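Local structure of sensor protein (Shewanella oneidensis, 3LIC) at residues A[4-7]-A[8-11]; A[54-57]-A[58-61]; A[60-63]-A[64-67]; A[258-261]-A[262-266]. The protein probably senses an extracellular signal through its PDC-fold domain and, as a putative histidine kinase, passes it across the membrane into a two-component regulatory system. All blocks are in the same frame, centred on the assembly; numbering follows the deposited sequence. Where two conformers were deposited one is given.

In the fold
Contacts 1 and 4 meet at one end of the elongated domain; contacts 2 and 3 share a helix on the opposite side of its centre. Contact 1 lies near the start of the long helix 2-46. Contacts 2 and 3 follow on helix 55-68, their centres about 9 Å apart and Thr-60 and Val-61 common to both, beside the six-stranded antiparallel sheet. Contact 4 comes last, where strand 255-261 passes into helix 262-268. Its centre is about 11 Å from that of contact 1 but about 49 Å from that of contact 2. Leu-10 CD1 packs 3.4 Å from Phe-266 CE1, joining the two ends of the modelled chain, consistent with terminal segments that both lead to the membrane.

Contact 1 of 4, residues A[4-7]-A[8-11]; sequences LSIE and KRLY
Tyr-11 and Glu-7 run side by side one turn apart on helix 2-46, the phenol ring lying along the carbon chain of the glutamate. Ring atom CE2 of Tyr-11 is 3.8 Å from Glu-7 CG and 4.0 Å from Glu-7 CD; the carboxylate plane is turned 41° from the ring, neither stacked on it nor square to it. Glu-7 CG stands opposite its own backbone N (chi1 -177°), which sends the chain forward past the ring. Obliquely to that ring comes Glu-7 O, 3.6 Å from Tyr-11 CD2, and the same oxygen accepts the N-H of Tyr-11 N at 3.0 Å. An alanine in place of the tyrosine would probably leave Glu-7 CG and CD without the ring they lie against and let the carboxylate turn more freely. Next round the helix, Ile-6 and Leu-10 point the same way, with Ile-6 CG2 4.1 Å from Leu-10 CD1, and Leu-10 CG sits 3.4 Å from Ile-6 O, which accepts the Leu-10 N-H. The Arg-9 chain bends at chi3 (-23°) and brings one face of its guanidinium over Ile-6 CA. Its NH2 stays 3.9 Å from Ser-5 OG, too far for a hydrogen bond, and the serine hydroxyl has a weak bond back to Asn-2 O. All four i to i+4 backbone bonds from Leu-4 to Tyr-11 hold the frame. Around this turn, Ile-6 and Leu-10 face helix 262-268 through Phe-266, Leu-10 also meets Leu-265, and Tyr-11 reaches Gln-231 and Ser-233 on strand 230-235 and Leu-243 on strand 241-248.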
loop_
_atom_site.group_PDB
_atom_site.type_symbol
_atom_site.label_atom_id
_atom_site.label_comp_id
_atom_site.label_asym_id
_atom_site.label_seq_id
_atom_site.Cartn_x
_atom_site.Cartn_y
_atom_site.Cartn_z
ATOM N N LEU A 4 -26.965 -15.722 20.819
ATOM C CA LEU A 4 -25.561 -15.775 21.240
ATOM C C LEU A 4 -24.726 -16.832 20.552
ATOM O O LEU A 4 -23.538 -16.603 20.348
ATOM C CB LEU A 4 -25.386 -15.925 22.755
ATOM C CG LEU A 4 -25.810 -14.696 23.563
ATOM C CD1 LEU A 4 -25.515 -14.961 25.033
ATOM C CD2 LEU A 4 -25.050 -13.476 23.008
ATOM N N SER A 5 -25.285 -17.989 20.206
ATOM C CA SER A 5 -24.467 -18.938 19.506
ATOM C C SER A 5 -24.350 -18.634 17.998
ATOM O O SER A 5 -23.341 -18.913 17.412
ATOM C CB SER A 5 -24.882 -20.390 19.761
ATOM O OG SER A 5 -26.048 -20.635 19.037
ATOM N N ILE A 6 -25.350 -18.030 17.392
ATOM C CA ILE A 6 -25.275 -17.621 15.998
ATOM C C ILE A 6 -24.172 -16.572 15.901
ATOM O O ILE A 6 -23.254 -16.707 15.094
ATOM C CB ILE A 6 -26.629 -17.079 15.498
ATOM C CG1 ILE A 6 -27.611 -18.258 15.262
ATOM C CG2 ILE A 6 -26.478 -16.280 14.230
ATOM C CD1 ILE A 6 -29.111 -17.802 14.976
ATOM N N GLU A 7 -24.199 -15.599 16.815
ATOM C CA GLU A 7 -23.154 -14.577 16.881
ATOM C C GLU A 7 -21.724 -15.106 17.098
ATOM O O GLU A 7 -20.793 -14.621 16.485
ATOM C CB GLU A 7 -23.446 -13.521 17.946
ATOM C CG GLU A 7 -22.390 -12.425 17.955
ATOM C CD GLU A 7 -22.836 -11.250 18.796
ATOM O OE1 GLU A 7 -22.813 -11.389 20.048
ATOM O OE2 GLU A 7 -23.253 -10.214 18.199
ATOM N N LYS A 8 -21.562 -16.065 18.000
ATOM C CA LYS A 8 -20.268 -16.622 18.204
ATOM C C LYS A 8 -19.748 -17.324 16.902
ATOM O O LYS A 8 -18.558 -17.257 16.592
ATOM C CB LYS A 8 -20.327 -17.555 19.368
ATOM C CG LYS A 8 -19.079 -18.292 19.658
ATOM C CD LYS A 8 -19.426 -19.519 20.478
ATOM C CE LYS A 8 -18.362 -20.641 20.287
ATOM N NZ LYS A 8 -17.525 -20.752 21.515
ATOM N N ARG A 9 -20.637 -17.957 16.136
ATOM C CA ARG A 9 -20.243 -18.598 14.878
ATOM C C ARG A 9 -19.885 -17.525 13.851
ATOM O O ARG A 9 -18.943 -17.709 13.102
ATOM C CB ARG A 9 -21.389 -19.458 14.310
ATOM C CG ARG A 9 -21.032 -20.449 13.196
ATOM C CD ARG A 9 -22.255 -21.424 12.994
ATOM N NE ARG A 9 -23.080 -21.454 14.216
ATOM C CZ ARG A 9 -24.403 -21.567 14.232
ATOM N NH1 ARG A 9 -25.054 -21.699 13.098
ATOM N NH2 ARG A 9 -25.083 -21.556 15.383
ATOM N N LEU A 10 -20.662 -16.444 13.780
ATOM C CA LEU A 10 -20.368 -15.351 12.879
ATOM C C LEU A 10 -18.974 -14.779 13.121
ATOM O O LEU A 10 -18.240 -14.480 12.157
ATOM C CB LEU A 10 -21.413 -14.211 12.946
ATOM C CG LEU A 10 -22.811 -14.615 12.450
ATOM C CD1 LEU A 10 -23.857 -13.499 12.670
ATOM C CD2 LEU A 10 -22.768 -15.105 10.941
ATOM N N TYR A 11 -18.609 -14.596 14.391
ATOM C CA TYR A 11 -17.294 -14.032 14.712
ATOM C C TYR A 11 -16.161 -15.003 14.359
ATOM O O TYR A 11 -15.028 -14.572 14.015
ATOM C CB TYR A 11 -17.187 -13.630 16.180
ATOM C CG TYR A 11 -17.683 -12.220 16.447
ATOM C CD1 TYR A 11 -17.221 -11.129 15.677
ATOM C CD2 TYR A 11 -18.618 -11.968 17.470
ATOM C CE1 TYR A 11 -17.695 -9.853 15.920
ATOM C CE2 TYR A 11 -19.073 -10.677 17.735
ATOM C CZ TYR A 11 -18.612 -9.633 16.965
ATOM O OH TYR A 11 -19.044 -8.377 17.234
#

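Contact 2 of 4, residues A[54-57]-A[58-61]; sequences NPEK and LKTV
The peptide plane of Glu-56 is approached from opposite faces by a single residue, Thr-60: its N comes 3.0 Å from Glu-56 O on one side and its OG1 2.8 Å from Glu-56 O on the other, both donating. Thr-60 OG1 lies beside its own backbone N (chi1 -50°), which turns the hydroxyl back along the helix to this oxygen. The second flat group is the carboxamide of Asn-54, the N-cap. Lys-57 N donates to Asn-54 OD1 at 3.1 Å from well above the amide plane (65° out), though the N-H itself points almost straight at the oxygen (173°). Asn-54 also offers its backbone O to Leu-58 N at 2.9 Å, and Leu-58 CG packs 3.4 Å from Asn-54 O. The leucine then buries its branch against Ile-52 and Phe-90, while Pro-55 and Lys-59 touch Tyr-103 of strand 101-105. Pro-55, with no N-H to satisfy, suits the first position of the helix. The Asn-54 cap satisfies Lys-57 N at the start of helix 55-68, and the second bond to Glu-56 O gives the Thr-60 hydroxyl an acceptor within the helix. Glu-56 OE1 and Lys-59 NZ, 4.3 Å apart and too far to count as a salt bridge, would add at most a modest attraction.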
loop_
_atom_site.group_PDB
_atom_site.type_symbol
_atom_site.label_atom_id
_atom_site.label_comp_id
_atom_site.label_asym_id
_atom_site.label_seq_id
_atom_site.Cartn_x
_atom_site.Cartn_y
_atom_site.Cartn_z
ATOM N N ASN A 54 20.455 5.679 -19.049
ATOM C CA ASN A 54 20.004 5.411 -20.354
ATOM C C ASN A 54 18.517 5.121 -20.300
ATOM O O ASN A 54 18.111 4.047 -19.839
ATOM C CB ASN A 54 20.819 4.272 -20.962
ATOM C CG ASN A 54 20.302 3.882 -22.314
ATOM O OD1 ASN A 54 19.138 4.103 -22.615
ATOM N ND2 ASN A 54 21.149 3.324 -23.143
ATOM N N PRO A 55 17.689 6.103 -20.736
ATOM C CA PRO A 55 16.249 5.922 -20.524
ATOM C C PRO A 55 15.668 4.715 -21.275
ATOM O O PRO A 55 14.752 4.088 -20.746
ATOM C CB PRO A 55 15.607 7.268 -20.990
ATOM C CG PRO A 55 16.724 8.172 -21.385
ATOM C CD PRO A 55 18.051 7.505 -21.060
ATOM N N GLU A 56 16.182 4.386 -22.474
ATOM C CA GLU A 56 15.652 3.211 -23.191
ATOM C C GLU A 56 15.956 1.938 -22.390
ATOM O O GLU A 56 15.138 1.018 -22.315
ATOM C CB GLU A 56 16.267 3.025 -24.607
ATOM C CG GLU A 56 15.532 3.541 -25.870
ATOM C CD GLU A 56 13.991 3.541 -25.835
ATOM O OE1 GLU A 56 13.331 2.534 -26.162
ATOM O OE2 GLU A 56 13.434 4.606 -25.545
ATOM N N LYS A 57 17.162 1.840 -21.868
ATOM C CA LYS A 57 17.494 0.692 -21.005
ATOM C C LYS A 57 16.650 0.641 -19.706
ATOM O O LYS A 57 16.175 -0.434 -19.339
ATOM C CB LYS A 57 18.996 0.664 -20.603
ATOM C CG LYS A 57 19.974 0.165 -21.703
ATOM C CD LYS A 57 21.393 0.137 -21.090
ATOM C CE LYS A 57 22.482 0.374 -22.126
ATOM N NZ LYS A 57 22.226 -0.420 -23.345
ATOM N N LEU A 58 16.497 1.746 -19.001
ATOM C CA LEU A 58 15.683 1.704 -17.774
ATOM C C LEU A 58 14.214 1.381 -18.071
ATOM O O LEU A 58 13.539 0.617 -17.324
ATOM C CB LEU A 58 15.815 2.994 -16.988
ATOM C CG LEU A 58 17.243 3.336 -16.612
ATOM C CD1 LEU A 58 17.301 4.673 -15.858
ATOM C CD2 LEU A 58 17.877 2.293 -15.731
ATOM N N LYS A 59 13.735 1.882 -19.201
ATOM C CA LYS A 59 12.372 1.599 -19.621
ATOM C C LYS A 59 12.167 0.130 -19.900
ATOM O O LYS A 59 11.168 -0.495 -19.482
ATOM C CB LYS A 59 12.052 2.404 -20.906
ATOM C CG LYS A 59 10.733 2.019 -21.560
ATOM C CD LYS A 59 10.321 3.238 -22.498
ATOM C CE LYS A 59 9.162 2.889 -23.387
ATOM N NZ LYS A 59 9.596 1.737 -24.146
ATOM N N THR A 60 13.104 -0.450 -20.640
ATOM C CA THR A 60 13.100 -1.939 -20.807
ATOM C C THR A 60 13.165 -2.655 -19.468
ATOM O O THR A 60 12.305 -3.406 -19.186
ATOM C CB THR A 60 14.247 -2.385 -21.693
ATOM O OG1 THR A 60 14.204 -1.562 -22.868
ATOM C CG2 THR A 60 14.150 -3.863 -22.069
ATOM N N VAL A 61 14.163 -2.425 -18.630
ATOM C CA VAL A 61 14.175 -3.064 -17.270
ATOM C C VAL A 61 12.813 -2.998 -16.515
ATOM O O VAL A 61 12.263 -4.059 -16.072
ATOM C CB VAL A 61 15.302 -2.467 -16.342
ATOM C CG1 VAL A 61 15.174 -3.039 -14.885
ATOM C CG2 VAL A 61 16.650 -2.810 -16.906
#

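Contact 3 of 4, residues A[60-63]-A[64-67]; sequences TVLT and NRIQ
Thr-63 and Asn-64 carry this turn of helix 55-68, each lying beside a polar residue one turn away, with Leu-62 on the buried side. The methyl Thr-63 CG2 is 3.8 Å from Gln-67 NE2, the two side chains alongside each other and pointing the same way. The threonine splits its branches (chi1 -58°): OG1 sits next to its own backbone N and hydrogen-bonds back to Lys-59 O, leaving CG2 to meet the glutamine. Packing beneath is close, with Gln-67 N donating to Thr-63 O at 2.7 Å and Gln-67 CB only 3.0 Å from Thr-63 O. Asn-64 looks the other way along the chain. With CG opposite the carbonyl carbon (chi1 -68°), the carboxamide lies back beside Thr-60, where ND2 is 3.8 Å from Thr-60 CG2 and CG is 3.5 Å from Thr-60 O. That oxygen takes the Asn-64 N-H almost straight (178°), a little long at 3.2 Å. Leu-62 completes the group: its O accepts from Ile-66 N, Ile-66 CG1 rests 3.4 Å from Leu-62 O, and the Leu-62 branch is buried against Ser-75, Ile-77 and Val-94 of the six-stranded sheet. Arg-65 leads away to bond through NH1 to Asn-35 O of helix 2-46, and more weakly through NE to Ser-75 OG. Across this turn, then, amides meet methyl groups rather than each other. Its hydrogen bonds are backbone ones, while Thr-63 OG1 and Arg-65 NE and NH1 find partners outside it, consistent with an amphipathic helix whose Leu-62 and Ile-66 lie on the sheet, with Thr-63 and Gln-67 at the margin, touching Val-94 and Phe-101.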
loop_
_atom_site.group_PDB
_atom_site.type_symbol
_atom_site.label_atom_id
_atom_site.label_comp_id
_atom_site.label_asym_id
_atom_site.label_seq_id
_atom_site.Cartn_x
_atom_site.Cartn_y
_atom_site.Cartn_z
ATOM N N THR A 60 13.104 -0.450 -20.640
ATOM C CA THR A 60 13.100 -1.939 -20.807
ATOM C C THR A 60 13.165 -2.655 -19.468
ATOM O O THR A 60 12.305 -3.406 -19.186
ATOM C CB THR A 60 14.247 -2.385 -21.693
ATOM O OG1 THR A 60 14.204 -1.562 -22.868
ATOM C CG2 THR A 60 14.150 -3.863 -22.069
ATOM N N VAL A 61 14.163 -2.425 -18.630
ATOM C CA VAL A 61 14.175 -3.064 -17.270
ATOM C C VAL A 61 12.813 -2.998 -16.515
ATOM O O VAL A 61 12.263 -4.059 -16.072
ATOM C CB VAL A 61 15.302 -2.467 -16.342
ATOM C CG1 VAL A 61 15.174 -3.039 -14.885
ATOM C CG2 VAL A 61 16.650 -2.810 -16.906
ATOM N N LEU A 62 12.277 -1.782 -16.385
ATOM C CA LEU A 62 11.078 -1.582 -15.603
ATOM C C LEU A 62 9.845 -2.198 -16.255
ATOM O O LEU A 62 8.969 -2.706 -15.537
ATOM C CB LEU A 62 10.798 -0.096 -15.338
ATOM C CG LEU A 62 11.846 0.647 -14.522
ATOM C CD1 LEU A 62 11.622 2.130 -14.506
ATOM C CD2 LEU A 62 11.822 0.104 -13.103
ATOM N N THR A 63 9.738 -2.113 -17.597
ATOM C CA THR A 63 8.618 -2.810 -18.288
ATOM C C THR A 63 8.569 -4.295 -18.036
ATOM O O THR A 63 7.498 -4.845 -17.670
ATOM C CB THR A 63 8.629 -2.599 -19.824
ATOM O OG1 THR A 63 8.574 -1.208 -20.038
ATOM C CG2 THR A 63 7.365 -3.241 -20.493
ATOM N N ASN A 64 9.716 -4.943 -18.240
ATOM C CA ASN A 64 9.815 -6.397 -18.020
ATOM C C ASN A 64 9.478 -6.783 -16.583
ATOM O O ASN A 64 8.813 -7.799 -16.301
ATOM C CB ASN A 64 11.245 -6.855 -18.332
ATOM C CG ASN A 64 11.573 -6.753 -19.793
ATOM O OD1 ASN A 64 10.680 -6.546 -20.597
ATOM N ND2 ASN A 64 12.859 -6.884 -20.152
ATOM N N ARG A 65 9.936 -5.963 -15.649
ATOM C CA ARG A 65 9.669 -6.233 -14.218
ATOM C C ARG A 65 8.207 -6.078 -13.897
ATOM O O ARG A 65 7.645 -6.876 -13.134
ATOM C CB ARG A 65 10.614 -5.351 -13.349
ATOM C CG ARG A 65 9.975 -4.619 -12.169
ATOM C CD ARG A 65 11.102 -3.865 -11.262
ATOM N NE ARG A 65 10.681 -3.603 -9.901
ATOM C CZ ARG A 65 11.217 -4.250 -8.892
ATOM N NH1 ARG A 65 12.185 -5.118 -9.159
ATOM N NH2 ARG A 65 10.798 -4.056 -7.651
ATOM N N ILE A 66 7.533 -5.066 -14.424
ATOM C CA ILE A 66 6.103 -4.942 -14.130
ATOM C C ILE A 66 5.341 -6.055 -14.893
ATOM O O ILE A 66 4.434 -6.738 -14.370
ATOM C CB ILE A 66 5.650 -3.472 -14.539
ATOM C CG1 ILE A 66 6.222 -2.527 -13.471
ATOM C CG2 ILE A 66 4.115 -3.277 -14.654
ATOM C CD1 ILE A 66 5.794 -2.987 -12.037
ATOM N N GLN A 67 5.736 -6.250 -16.150
ATOM C CA GLN A 67 5.128 -7.282 -16.968
ATOM C C GLN A 67 5.245 -8.671 -16.306
ATOM O O GLN A 67 4.302 -9.459 -16.295
ATOM C CB GLN A 67 5.801 -7.271 -18.338
ATOM C CG GLN A 67 4.974 -7.892 -19.435
ATOM C CD GLN A 67 5.380 -7.358 -20.836
ATOM O OE1 GLN A 67 4.574 -7.353 -21.752
ATOM N NE2 GLN A 67 6.617 -6.922 -20.987
#

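Contact 4 of 4, residues A[258-261]-A[262-266]; sequences VMVP and KHELF
Strand 258-261 turns into helix 262-266 with the two axes 83° apart and 5.5 Å at their closest, and Pro-261 stands at the N-cap of the helix. The junction follows the last strand in chain order, which lies in the middle of the five-stranded antiparallel sheet of the PDC-fold sensor domain. Across the bend Leu-265 meets Val-260 at about a right angle, Leu-265 CG lying 3.5 Å from Val-260 CB. The leucine is placed by a chi1 of -71°, which sets CG beside its own N and turns the branch back to the strand. With an alanine here, the gap left by CG and the two methyls would probably bare Val-260 and take an apolar neighbour from Leu-243. Glu-264 likewise crosses Val-260 nearly square, its CD 3.5 Å from Val-260 CG1, so that the methyl lies against the carboxylate. The carboxylate is paired outside the turn: Glu-264 OE2 forms a salt bridge with Arg-182 NH2; the other oxygen, OE1, comes 3.7 Å from Pro-261 CD. In the conformer given, one of two deposited, the His-263 ring has one face over Pro-261 CB, a CH-pi contact at 3.8 Å from CB to the ring centroid that remains doubtful because of the second conformer. Phe-266 faces helix 2-46, where its ring meets that of Tyr-3 with planes about 30° apart. The first helical hydrogen bond runs from Leu-265 N to Pro-261 O at 3.0 Å, the donor in the carbonyl plane, and the next from Phe-266 N to Lys-262 O at 2.9 Å.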
loop_
_atom_site.group_PDB
_atom_site.type_symbol
_atom_site.label_atom_id
_atom_site.label_comp_id
_atom_site.label_asym_id
_atom_site.label_seq_id
_atom_site.Cartn_x
_atom_site.Cartn_y
_atom_site.Cartn_z
ATOM N N VAL A 258 -12.051 -6.973 8.579
ATOM C CA VAL A 258 -13.205 -7.485 7.807
ATOM C C VAL A 258 -14.487 -7.191 8.604
ATOM O O VAL A 258 -14.589 -7.498 9.783
ATOM C CB VAL A 258 -13.107 -9.015 7.584
ATOM C CG1 VAL A 258 -14.326 -9.525 6.767
ATOM C CG2 VAL A 258 -11.756 -9.387 6.892
HETATM N N MSE A 259 -15.457 -6.574 7.966
HETATM C CA MSE A 259 -16.674 -6.133 8.640
HETATM C C MSE A 259 -17.805 -6.366 7.664
HETATM O O MSE A 259 -17.647 -6.084 6.469
HETATM C CB MSE A 259 -16.577 -4.663 8.991
HETATM C CG MSE A 259 -16.571 -3.791 7.801
HETATM SE SE MSE A 259 -15.550 -2.120 8.090
HETATM C CE MSE A 259 -13.894 -2.698 7.262
ATOM N N VAL A 260 -18.931 -6.899 8.157
ATOM C CA VAL A 260 -20.128 -7.099 7.330
ATOM C C VAL A 260 -21.346 -6.605 8.125
ATOM O O VAL A 260 -21.401 -6.756 9.345
ATOM C CB VAL A 260 -20.288 -8.590 6.962
ATOM C CG1 VAL A 260 -21.471 -8.837 5.967
ATOM C CG2 VAL A 260 -18.966 -9.163 6.432
ATOM N N PRO A 261 -22.301 -5.950 7.457
ATOM C CA PRO A 261 -23.447 -5.493 8.287
ATOM C C PRO A 261 -24.075 -6.672 9.011
ATOM O O PRO A 261 -24.164 -7.764 8.461
ATOM C CB PRO A 261 -24.423 -4.908 7.285
ATOM C CG PRO A 261 -23.460 -4.464 6.049
ATOM C CD PRO A 261 -22.364 -5.503 6.039
ATOM N N LYS A 262 -24.452 -6.459 10.268
ATOM C CA LYS A 262 -25.048 -7.518 11.059
ATOM C C LYS A 262 -26.339 -8.123 10.452
ATOM O O LYS A 262 -26.523 -9.343 10.507
ATOM C CB LYS A 262 -25.335 -7.007 12.487
ATOM C CG LYS A 262 -25.789 -8.127 13.376
ATOM C CD LYS A 262 -25.839 -7.681 14.834
ATOM C CE LYS A 262 -27.178 -6.972 15.131
ATOM N NZ LYS A 262 -27.263 -6.347 16.502
ATOM N N HIS A 263 -27.253 -7.298 9.921
ATOM C CA HIS A 263 -28.524 -7.795 9.331
ATOM C C HIS A 263 -28.240 -8.879 8.309
ATOM O O HIS A 263 -28.864 -9.951 8.276
ATOM C CB HIS A 263 -29.369 -6.643 8.686
ATOM C CG HIS A 263 -28.662 -5.814 7.632
ATOM N ND1 HIS A 263 -28.482 -6.243 6.327
ATOM C CD2 HIS A 263 -28.195 -4.536 7.668
ATOM C CE1 HIS A 263 -27.893 -5.296 5.623
ATOM N NE2 HIS A 263 -27.707 -4.250 6.410
ATOM N N GLU A 264 -27.270 -8.554 7.462
ATOM C CA GLU A 264 -26.830 -9.401 6.363
ATOM C C GLU A 264 -26.126 -10.643 6.898
ATOM O O GLU A 264 -26.365 -11.741 6.412
ATOM C CB GLU A 264 -25.882 -8.608 5.433
ATOM C CG GLU A 264 -25.016 -9.499 4.588
ATOM C CD GLU A 264 -24.043 -8.744 3.640
ATOM O OE1 GLU A 264 -24.103 -7.486 3.512
ATOM O OE2 GLU A 264 -23.246 -9.460 2.999
ATOM N N LEU A 265 -25.259 -10.499 7.894
ATOM C CA LEU A 265 -24.625 -11.720 8.403
ATOM C C LEU A 265 -25.690 -12.681 8.981
ATOM O O LEU A 265 -25.661 -13.903 8.672
ATOM C CB LEU A 265 -23.519 -11.440 9.429
ATOM C CG LEU A 265 -22.234 -10.837 8.879
ATOM C CD1 LEU A 265 -21.317 -10.425 10.044
ATOM C CD2 LEU A 265 -21.553 -11.876 7.958
ATOM N N PHE A 266 -26.606 -12.136 9.816
ATOM C CA PHE A 266 -27.734 -12.958 10.346
ATOM C C PHE A 266 -28.640 -13.521 9.233
ATOM O O PHE A 266 -28.904 -14.708 9.200
ATOM C CB PHE A 266 -28.538 -12.223 11.435
ATOM C CG PHE A 266 -27.816 -12.152 12.760
ATOM C CD1 PHE A 266 -26.676 -11.371 12.912
ATOM C CD2 PHE A 266 -28.251 -12.904 13.859
ATOM C CE1 PHE A 266 -25.980 -11.306 14.150
ATOM C CE2 PHE A 266 -27.546 -12.837 15.119
ATOM C CZ PHE A 266 -26.417 -12.053 15.252
#